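Local coordinates for beta-glucanase (Bacteroides thetaiotaomicron, PDB 6EUG), which probably hydrolyses beta-1,3-galactosidic linkages in arabinogalactan, the present chain being the C-terminal glycoside hydrolase family 43 part of a longer two-family protein, at residues T282-N287 / D338-K343; K33-T38 / Y350-V355. All blocks are in the same frame, centred on the assembly; numbering follows the deposited sequence.

Contact 1 (T282-N287 / D338-K343); sequences TGWDPN and DMWRPK. With GIM (glucoimidazole), chain B.
Trp284 and Trp340 meet edge to face, and the T-shaped pair, tilted from perpendicular, illustrates how an indole can lie between a bound sugar analogue and a second indole. The CE3-CZ3 edge of Trp284 points onto Trp340, and CZ3 comes 3.6 Å from CD2 of that ring. The planes stand at 62°, and the six-membered ring of Trp284 has its centroid 5.0 Å from that of the five-membered ring of Trp340. Packing on the faces of Trp284 is just as close. Over one lies Pro342, whose CB makes a CH-pi contact with the pyrrole part, 3.6 Å from CD1. Over the other lies glucoimidazole, its C6 3.6 Å from CZ2. Chi1 of -63° sets CG of Trp284 anti to its carbonyl carbon, carrying the indole into this slot between proline and ligand. Trp340 is steadied in turn: CB of Asp338 covers its far face, and its NE1 bonds to OE1 of Gln320, whose NE2 also binds glucoimidazole.

Away from the rings the contact loosens. The two backbones are joined through a water that donates to Trp284 O at 2.7 Å and to Trp340 O at 2.9 Å. On the exposed side the loop braces itself instead: a type II' turn runs from Thr282 to Asp285, Thr282 OG1 reaches Asp285 O at 2.8 Å from above the carbonyl plane, and Asn287 ND2 gives Thr282 OG1 a nearly straight bond (2.8 Å, 175°) lying in its amide plane. In a five-bladed beta-propeller, consistent with the family 43 fold, the fourth-blade loop thus supplies Gly283 and Trp284 to the sugar-binding pocket, and the fifth-blade segment 338-343 backs it as a second shell.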
ATOM      1  N   THR A 282     -10.543   1.696 -10.529  1.00 21.21           N
ATOM      2  CA  THR A 282     -11.121   2.622 -11.531  1.00 19.62           C
ATOM      3  C   THR A 282     -10.168   3.756 -11.902  1.00 22.06           C
ATOM      4  O   THR A 282     -10.571   4.919 -11.951  1.00 23.55           O
ATOM      5  CB  THR A 282     -12.454   3.204 -11.028  1.00 21.70           C
ATOM      6  OG1 THR A 282     -12.255   3.871  -9.769  1.00 21.83           O
ATOM      7  CG2 THR A 282     -13.484   2.072 -10.858  1.00 22.09           C
ATOM      8  N   GLY A 283      -8.901   3.423 -12.160  1.00 21.90           N
ATOM      9  CA  GLY A 283      -7.914   4.437 -12.534  1.00 20.67           C
ATOM     10  C   GLY A 283      -7.773   5.470 -11.435  1.00 22.82           C
ATOM     11  O   GLY A 283      -7.780   5.115 -10.251  1.00 20.89           O
ATOM     12  N   TRP A 284      -7.661   6.741 -11.833  1.00 21.45           N
ATOM     13  CA  TRP A 284      -7.572   7.857 -10.902  1.00 22.49           C
ATOM     14  C   TRP A 284      -8.931   8.269 -10.300  1.00 21.63           C
ATOM     15  O   TRP A 284      -8.990   9.136  -9.400  1.00 25.18           O
ATOM     16  CB  TRP A 284      -6.933   9.079 -11.603  1.00 24.16           C
ATOM     17  CG  TRP A 284      -5.514   8.913 -12.087  1.00 24.13           C
ATOM     18  CD1 TRP A 284      -5.104   8.894 -13.400  1.00 24.88           C
ATOM     19  CD2 TRP A 284      -4.313   8.813 -11.298  1.00 25.97           C
ATOM     20  NE1 TRP A 284      -3.746   8.775 -13.469  1.00 26.96           N
ATOM     21  CE2 TRP A 284      -3.228   8.718 -12.202  1.00 26.66           C
ATOM     22  CE3 TRP A 284      -4.049   8.773  -9.928  1.00 25.67           C
ATOM     23  CZ2 TRP A 284      -1.888   8.576 -11.774  1.00 26.63           C
ATOM     24  CZ3 TRP A 284      -2.707   8.634  -9.496  1.00 28.07           C
ATOM     25  CH2 TRP A 284      -1.651   8.537 -10.424  1.00 30.06           C
ATOM     26  N   ASP A 285     -10.023   7.694 -10.809  1.00 26.92           N
ATOM     27  CA  ASP A 285     -11.356   8.093 -10.379  1.00 23.89           C
ATOM     28  C   ASP A 285     -11.643   7.505  -8.996  1.00 21.03           C
ATOM     29  O   ASP A 285     -11.388   6.306  -8.775  1.00 22.21           O
ATOM     30  CB  ASP A 285     -12.414   7.625 -11.354  1.00 26.83           C
ATOM     31  CG  ASP A 285     -12.255   8.262 -12.724  1.00 34.70           C
ATOM     32  OD1 ASP A 285     -11.895   9.460 -12.774  1.00 40.28           O
ATOM     33  OD2 ASP A 285     -12.471   7.558 -13.734  1.00 40.22           O
ATOM     34  N   PRO A 286     -12.199   8.332  -8.083  1.00 18.58           N
ATOM     35  CA  PRO A 286     -12.630   7.808  -6.789  1.00 16.19           C
ATOM     36  C   PRO A 286     -13.775   6.806  -6.957  1.00 16.32           C
ATOM     37  O   PRO A 286     -14.535   6.906  -7.918  1.00 19.29           O
ATOM     38  CB  PRO A 286     -13.078   9.054  -6.015  1.00 20.30           C
ATOM     39  CG  PRO A 286     -12.686  10.213  -6.831  1.00 21.23           C
ATOM     40  CD  PRO A 286     -12.523   9.754  -8.221  1.00 21.00           C
ATOM     41  N   ASN A 287     -13.856   5.845  -6.031  1.00 16.73           N
ATOM     42  CA  ASN A 287     -14.906   4.820  -6.033  1.00 16.11           C
ATOM     43  C   ASN A 287     -15.288   4.477  -4.576  1.00 16.51           C
ATOM     44  O   ASN A 287     -14.800   5.119  -3.665  1.00 16.47           O
ATOM     45  CB  ASN A 287     -14.414   3.604  -6.851  1.00 16.24           C
ATOM     46  CG  ASN A 287     -13.112   2.981  -6.295  1.00 16.41           C
ATOM     47  OD1 ASN A 287     -13.054   2.608  -5.102  1.00 17.98           O
ATOM     48  ND2 ASN A 287     -12.071   2.851  -7.149  1.00 15.85           N
ATOM     49  N   ASP A 338      -5.298   9.835  -0.302  1.00 14.78           N
ATOM     50  CA  ASP A 338      -4.913  10.813  -1.349  1.00 14.00           C
ATOM     51  C   ASP A 338      -6.153  11.329  -2.076  1.00 15.40           C
ATOM     52  O   ASP A 338      -7.112  10.549  -2.289  1.00 15.93           O
ATOM     53  CB  ASP A 338      -3.967  10.158  -2.352  1.00 13.98           C
ATOM     54  CG  ASP A 338      -2.664   9.768  -1.713  1.00 15.32           C
ATOM     55  OD1 ASP A 338      -1.871  10.691  -1.326  1.00 16.65           O
ATOM     56  OD2 ASP A 338      -2.433   8.548  -1.592  1.00 15.10           O
ATOM     57  N   MET A 339      -6.173  12.624  -2.429  1.00 15.73           N
ATOM     58  CA  MET A 339      -7.200  13.181  -3.320  1.00 17.09           C
ATOM     59  C   MET A 339      -6.518  13.529  -4.661  1.00 17.40           C
ATOM     60  O   MET A 339      -5.907  14.598  -4.792  1.00 18.89           O
ATOM     61  CB  MET A 339      -7.825  14.406  -2.637  1.00 22.22           C
ATOM     62  CG  MET A 339      -9.103  14.948  -3.237  1.00 24.89           C
ATOM     63  SD  MET A 339      -9.716  16.415  -2.359  1.00 32.39           S
ATOM     64  CE  MET A 339      -9.573  15.846  -0.749  1.00 19.72           C
ATOM     65  N   TRP A 340      -6.559  12.603  -5.622  1.00 16.43           N
ATOM     66  CA  TRP A 340      -5.690  12.679  -6.793  1.00 17.66           C
ATOM     67  C   TRP A 340      -6.191  13.729  -7.797  1.00 16.70           C
ATOM     68  O   TRP A 340      -7.405  13.796  -8.070  1.00 18.18           O
ATOM     69  CB  TRP A 340      -5.591  11.331  -7.518  1.00 15.88           C
ATOM     70  CG  TRP A 340      -4.963  10.215  -6.721  1.00 13.76           C
ATOM     71  CD1 TRP A 340      -5.596   9.124  -6.252  1.00 13.25           C
ATOM     72  CD2 TRP A 340      -3.589  10.082  -6.351  1.00 13.18           C
ATOM     73  NE1 TRP A 340      -4.713   8.312  -5.605  1.00 13.46           N
ATOM     74  CE2 TRP A 340      -3.480   8.903  -5.604  1.00 12.90           C
ATOM     75  CE3 TRP A 340      -2.457  10.902  -6.507  1.00 13.33           C
ATOM     76  CZ2 TRP A 340      -2.280   8.450  -5.107  1.00 13.85           C
ATOM     77  CZ3 TRP A 340      -1.249  10.462  -6.028  1.00 15.64           C
ATOM     78  CH2 TRP A 340      -1.165   9.257  -5.285  1.00 14.39           C
ATOM     79  N   ARG A 341      -5.248  14.511  -8.340  1.00 16.64           N
ATOM     80  CA  ARG A 341      -5.502  15.457  -9.457  1.00 18.18           C
ATOM     81  C   ARG A 341      -4.650  15.021 -10.645  1.00 18.45           C
ATOM     82  O   ARG A 341      -3.500  15.450 -10.793  1.00 18.98           O
ATOM     83  CB  ARG A 341      -5.159  16.885  -9.054  1.00 20.65           C
ATOM     84  CG  ARG A 341      -6.104  17.402  -8.001  1.00 23.21           C
ATOM     85  CD  ARG A 341      -5.912  18.870  -7.738  1.00 24.32           C
ATOM     86  NE  ARG A 341      -6.942  19.348  -6.813  1.00 27.93           N
ATOM     87  CZ  ARG A 341      -7.407  20.592  -6.754  1.00 25.44           C
ATOM     88  NH1 ARG A 341      -6.959  21.550  -7.578  1.00 23.19           N
ATOM     89  NH2 ARG A 341      -8.343  20.874  -5.862  1.00 29.97           N
ATOM     90  N   PRO A 342      -5.174  14.124 -11.474  1.00 19.61           N
ATOM     91  CA  PRO A 342      -4.315  13.509 -12.532  1.00 22.74           C
ATOM     92  C   PRO A 342      -3.725  14.501 -13.564  1.00 22.77           C
ATOM     93  O   PRO A 342      -2.667  14.236 -14.126  1.00 23.42           O
ATOM     94  CB  PRO A 342      -5.247  12.498 -13.206  1.00 24.95           C
ATOM     95  CG  PRO A 342      -6.625  12.889 -12.808  1.00 25.96           C
ATOM     96  CD  PRO A 342      -6.543  13.599 -11.490  1.00 22.23           C
ATOM     97  N   LYS A 343      -4.404  15.629 -13.773  1.00 23.76           N
ATOM     98  CA  LYS A 343      -3.925  16.680 -14.676  1.00 24.38           C
ATOM     99  C   LYS A 343      -2.737  17.510 -14.076  1.00 22.37           C
ATOM    100  O   LYS A 343      -2.034  18.191 -14.820  1.00 22.38           O
ATOM    101  CB  LYS A 343      -5.100  17.586 -15.084  1.00 30.47           C
TER
HETATM  102  C1  GIM B 401      -3.832   3.153  -9.422  1.00 21.19           C
HETATM  103  C2  GIM B 401      -3.023   3.043  -8.188  1.00 20.81           C
HETATM  104  N10 GIM B 401      -3.561   3.940 -10.479  1.00 23.02           N
HETATM  105  C3  GIM B 401      -2.042   4.227  -8.104  1.00 20.85           C
HETATM  106  C4  GIM B 401      -1.379   4.440  -9.498  1.00 23.02           C
HETATM  107  C5  GIM B 401      -2.423   4.899 -10.527  1.00 22.59           C
HETATM  108  C6  GIM B 401      -1.857   5.028 -11.940  1.00 24.67           C
HETATM  109  C7  GIM B 401      -5.397   2.778 -10.918  1.00 24.58           C
HETATM  110  C8  GIM B 401      -4.531   3.734 -11.410  1.00 24.10           C
HETATM  111  N1  GIM B 401      -4.951   2.434  -9.690  1.00 21.48           N
HETATM  112  O3  GIM B 401      -1.012   3.964  -7.139  1.00 20.77           O
HETATM  113  O2  GIM B 401      -3.922   2.829  -7.067  1.00 21.37           O
HETATM  114  O4  GIM B 401      -0.681   3.269  -9.994  1.00 21.23           O
HETATM  115  O6  GIM B 401      -1.532   3.745 -12.467  1.00 28.24           O
HETATM  116  O   HOH W   1      -9.141  11.824  -9.231  1.00 32.40           O

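Contact 2 (K33-T38 / Y350-V355)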
ATOM      1  N   LYS A  33      -7.273  20.753   1.595  1.00 22.44           N
ATOM      2  CA  LYS A  33      -6.621  22.055   1.401  1.00 22.67           C
ATOM      3  C   LYS A  33      -5.148  21.873   1.045  1.00 22.48           C
ATOM      4  O   LYS A  33      -4.600  20.789   1.168  1.00 20.77           O
ATOM      5  CB  LYS A  33      -6.735  22.930   2.642  1.00 22.68           C
ATOM      6  CG  LYS A  33      -8.140  23.122   3.176  1.00 28.72           C
ATOM      7  CD  LYS A  33      -8.986  23.892   2.206  1.00 35.03           C
ATOM      8  CE  LYS A  33     -10.325  24.237   2.831  1.00 42.08           C
ATOM      9  NZ  LYS A  33     -11.247  24.719   1.774  1.00 44.61           N
ATOM     10  N   VAL A  34      -4.517  22.954   0.584  1.00 22.77           N
ATOM     11  CA  VAL A  34      -3.065  22.943   0.320  1.00 22.34           C
ATOM     12  C   VAL A  34      -2.291  22.937   1.632  1.00 21.71           C
ATOM     13  O   VAL A  34      -2.437  23.876   2.434  1.00 24.48           O
ATOM     14  CB  VAL A  34      -2.663  24.161  -0.533  1.00 24.16           C
ATOM     15  CG1 VAL A  34      -1.156  24.193  -0.760  1.00 22.70           C
ATOM     16  CG2 VAL A  34      -3.404  24.181  -1.864  1.00 24.40           C
ATOM     17  N   TRP A  35      -1.460  21.911   1.872  1.00 19.66           N
ATOM     18  CA  TRP A  35      -0.621  21.866   3.073  1.00 20.13           C
ATOM     19  C   TRP A  35       0.823  22.192   2.703  1.00 18.36           C
ATOM     20  O   TRP A  35       1.324  21.691   1.687  1.00 20.01           O
ATOM     21  CB  TRP A  35      -0.648  20.490   3.757  1.00 20.98           C
ATOM     22  CG  TRP A  35      -2.014  20.008   4.230  1.00 19.57           C
ATOM     23  CD1 TRP A  35      -3.197  20.694   4.181  1.00 20.06           C
ATOM     24  CD2 TRP A  35      -2.305  18.751   4.852  1.00 17.81           C
ATOM     25  NE1 TRP A  35      -4.209  19.925   4.689  1.00 20.82           N
ATOM     26  CE2 TRP A  35      -3.691  18.734   5.126  1.00 19.41           C
ATOM     27  CE3 TRP A  35      -1.531  17.622   5.187  1.00 16.55           C
ATOM     28  CZ2 TRP A  35      -4.330  17.622   5.715  1.00 19.90           C
ATOM     29  CZ3 TRP A  35      -2.170  16.513   5.777  1.00 17.78           C
ATOM     30  CH2 TRP A  35      -3.552  16.537   6.042  1.00 20.12           C
ATOM     31  N   ARG A  36       1.479  23.003   3.540  1.00 18.18           N
ATOM     32  CA  ARG A  36       2.849  23.446   3.322  1.00 20.13           C
ATOM     33  C   ARG A  36       3.762  23.077   4.470  1.00 20.57           C
ATOM     34  O   ARG A  36       3.323  22.982   5.630  1.00 20.34           O
ATOM     35  CB  ARG A  36       2.847  24.968   3.148  1.00 21.69           C
ATOM     36  CG  ARG A  36       2.337  25.381   1.767  1.00 23.83           C
ATOM     37  CD  ARG A  36       1.972  26.850   1.741  1.00 26.18           C
ATOM     38  NE  ARG A  36       1.252  27.182   0.532  1.00 28.44           N
ATOM     39  CZ  ARG A  36       1.796  27.348  -0.668  1.00 30.94           C
ATOM     40  NH1 ARG A  36       3.115  27.238  -0.862  1.00 31.17           N
ATOM     41  NH2 ARG A  36       1.011  27.637  -1.696  1.00 32.50           N
ATOM     42  N   ASP A  37       5.053  22.925   4.144  1.00 19.82           N
ATOM     43  CA  ASP A  37       6.040  22.572   5.125  1.00 19.55           C
ATOM     44  C   ASP A  37       6.519  23.828   5.890  1.00 21.30           C
ATOM     45  O   ASP A  37       6.017  24.931   5.686  1.00 20.90           O
ATOM     46  CB  ASP A  37       7.187  21.723   4.492  1.00 22.62           C
ATOM     47  CG  ASP A  37       8.044  22.498   3.474  1.00 21.40           C
ATOM     48  OD1 ASP A  37       8.068  23.729   3.541  1.00 21.75           O
ATOM     49  OD2 ASP A  37       8.706  21.858   2.603  1.00 20.40           O
ATOM     50  N   THR A  38       7.470  23.645   6.790  1.00 22.19           N
ATOM     51  CA  THR A  38       8.024  24.748   7.588  1.00 23.21           C
ATOM     52  C   THR A  38       8.767  25.815   6.795  1.00 25.64           C
ATOM     53  O   THR A  38       8.930  26.929   7.286  1.00 29.68           O
ATOM     54  CB  THR A  38       8.938  24.221   8.713  1.00 24.06           C
ATOM     55  OG1 THR A  38       9.983  23.391   8.167  1.00 23.81           O
ATOM     56  CG2 THR A  38       8.109  23.432   9.736  1.00 25.71           C
ATOM     57  N   TYR A 350      -4.504  15.833   0.472  1.00 18.20           N
ATOM     58  CA  TYR A 350      -4.485  14.774   1.498  1.00 17.46           C
ATOM     59  C   TYR A 350      -5.784  14.806   2.306  1.00 17.46           C
ATOM     60  O   TYR A 350      -6.263  15.900   2.685  1.00 15.95           O
ATOM     61  CB  TYR A 350      -3.232  14.950   2.382  1.00 18.26           C
ATOM     62  CG  TYR A 350      -1.956  15.089   1.577  1.00 17.82           C
ATOM     63  CD1 TYR A 350      -1.426  14.013   0.867  1.00 16.64           C
ATOM     64  CD2 TYR A 350      -1.259  16.296   1.539  1.00 15.94           C
ATOM     65  CE1 TYR A 350      -0.263  14.146   0.118  1.00 17.00           C
ATOM     66  CE2 TYR A 350      -0.123  16.444   0.783  1.00 18.68           C
ATOM     67  CZ  TYR A 350       0.394  15.370   0.105  1.00 16.16           C
ATOM     68  OH  TYR A 350       1.503  15.539  -0.632  1.00 16.09           O
ATOM     69  N   ILE A 351      -6.374  13.621   2.563  1.00 16.56           N
ATOM     70  CA  ILE A 351      -7.536  13.489   3.460  1.00 15.54           C
ATOM     71  C   ILE A 351      -7.110  12.674   4.678  1.00 14.54           C
ATOM     72  O   ILE A 351      -6.730  11.517   4.529  1.00 16.13           O
ATOM     73  CB  ILE A 351      -8.741  12.790   2.796  1.00 16.51           C
ATOM     74  CG1 ILE A 351      -9.265  13.620   1.625  1.00 17.80           C
ATOM     75  CG2 ILE A 351      -9.837  12.449   3.810  1.00 16.40           C
ATOM     76  CD1 ILE A 351     -10.052  12.796   0.626  1.00 22.70           C
ATOM     77  N   TRP A 352      -7.135  13.304   5.860  1.00 14.83           N
ATOM     78  CA  TRP A 352      -6.826  12.641   7.120  1.00 15.37           C
ATOM     79  C   TRP A 352      -8.037  12.815   8.045  1.00 17.12           C
ATOM     80  O   TRP A 352      -8.488  13.962   8.277  1.00 16.97           O
ATOM     81  CB  TRP A 352      -5.563  13.213   7.780  1.00 15.32           C
ATOM     82  CG  TRP A 352      -4.232  12.951   7.137  1.00 16.72           C
ATOM     83  CD1 TRP A 352      -3.967  12.488   5.865  1.00 17.80           C
ATOM     84  CD2 TRP A 352      -2.957  13.292   7.694  1.00 18.51           C
ATOM     85  NE1 TRP A 352      -2.606  12.450   5.647  1.00 17.68           N
ATOM     86  CE2 TRP A 352      -1.966  12.931   6.745  1.00 18.53           C
ATOM     87  CE3 TRP A 352      -2.551  13.815   8.920  1.00 18.01           C
ATOM     88  CZ2 TRP A 352      -0.589  13.109   6.976  1.00 18.67           C
ATOM     89  CZ3 TRP A 352      -1.164  13.981   9.155  1.00 16.98           C
ATOM     90  CH2 TRP A 352      -0.212  13.634   8.181  1.00 18.35           C
ATOM     91  N   LEU A 353      -8.575  11.694   8.550  1.00 16.88           N
ATOM     92  CA  LEU A 353      -9.809  11.689   9.372  1.00 15.54           C
ATOM     93  C   LEU A 353      -9.672  10.636  10.498  1.00 14.41           C
ATOM     94  O   LEU A 353      -9.091   9.552  10.271  1.00 16.59           O
ATOM     95  CB  LEU A 353     -11.059  11.369   8.521  1.00 15.35           C
ATOM     96  CG  LEU A 353     -11.377  12.370   7.379  1.00 16.61           C
ATOM     97  CD1 LEU A 353     -12.375  11.781   6.404  1.00 14.86           C
ATOM     98  CD2 LEU A 353     -11.879  13.683   7.951  1.00 18.07           C
ATOM     99  N   PRO A 354     -10.176  10.925  11.700  1.00 15.74           N
ATOM    100  CA  PRO A 354     -10.202   9.886  12.762  1.00 16.36           C
ATOM    101  C   PRO A 354     -11.051   8.665  12.362  1.00 18.22           C
ATOM    102  O   PRO A 354     -12.094   8.808  11.697  1.00 19.15           O
ATOM    103  CB  PRO A 354     -10.879  10.618  13.960  1.00 19.28           C
ATOM    104  CG  PRO A 354     -10.755  12.049  13.643  1.00 21.31           C
ATOM    105  CD  PRO A 354     -10.842  12.170  12.157  1.00 15.94           C
ATOM    106  N   VAL A 355     -10.588   7.486  12.754  1.00 17.58           N
ATOM    107  CA  VAL A 355     -11.427   6.291  12.733  1.00 17.93           C
ATOM    108  C   VAL A 355     -12.266   6.224  14.024  1.00 19.81           C
ATOM    109  O   VAL A 355     -11.733   6.252  15.141  1.00 19.81           O
ATOM    110  CB  VAL A 355     -10.569   5.006  12.591  1.00 17.35           C
ATOM    111  CG1 VAL A 355     -11.461   3.777  12.441  1.00 18.47           C
ATOM    112  CG2 VAL A 355      -9.639   5.113  11.382  1.00 19.79           C
TER
HETATM  113  O   HOH W   2      -4.573  18.307   1.781  1.00 27.54           O
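Trp35 drives its six-membered ring into the angle between Tyr350 and Trp352, two residues whose side chains leave the same side of strand 349-357, and the packing shows how one large side chain can make the direct contact between two distant segments. At Lys33 the approach is through solvent: a water donates to Lys33 O at 2.6 Å and accepts from Tyr350 N at 2.8 Å. Val34 turns its side chain the other way.

Trp35 follows and carries the direct contact. Chi2 near -4° keeps CA almost in the indole plane on the CD1 side, so the benzo ring swings away from its own backbone and its CZ3-CH2 edge leads. That edge strikes the face of Trp352, with CH2 3.7 Å from CD2 and CZ3 over the middle of the indole. The planes are perpendicular, at 90°, and the centroid of the Trp35 six-membered ring lies 5.0 Å from that of the Trp352 five-membered ring. One face of Trp35 receives CB of Tyr350, 3.9 Å from CZ3, in a CH-pi contact, and the bridging water sits over the same face. The Tyr350 ring itself is inclined at 45°, its CD2 3.9 Å from CE3 of Trp35. At the polar ends, Trp35 NE1 bonds to Ala30 O, while Tyr350 OH bonds to both Ile43 O and Ala45 N.

Beyond Trp35 the segment turns away from strand 349-357. Trp59, on strand 56-62, meets the rings of both Tyr350 and Trp352, extending the group into the first blade. Trp35, Tyr350 and Trp352 form an aromatic cluster, set where the N-terminal segment of a family 43 five-bladed beta-propeller packs on the last blade.

Read from the N terminus, the chain first offers 33-38, which waits more than 300 residues for its partner 350-355; contact 2 therefore closes a very long loop around most of the propeller. Contact 1 lies wholly within that span, its shorter loop running from 282-287 to 338-343, so the two nest and do not cross. One joins the fourth and fifth blades beside the ligand, the other brings the N-terminal segment onto the fifth. Their centres are about 17 Å apart, yet they share a sheet: strands 332-339 and 349-357 are antiparallel neighbours, across which Met339 packs on Ile351 and Asp338 on Tyr350.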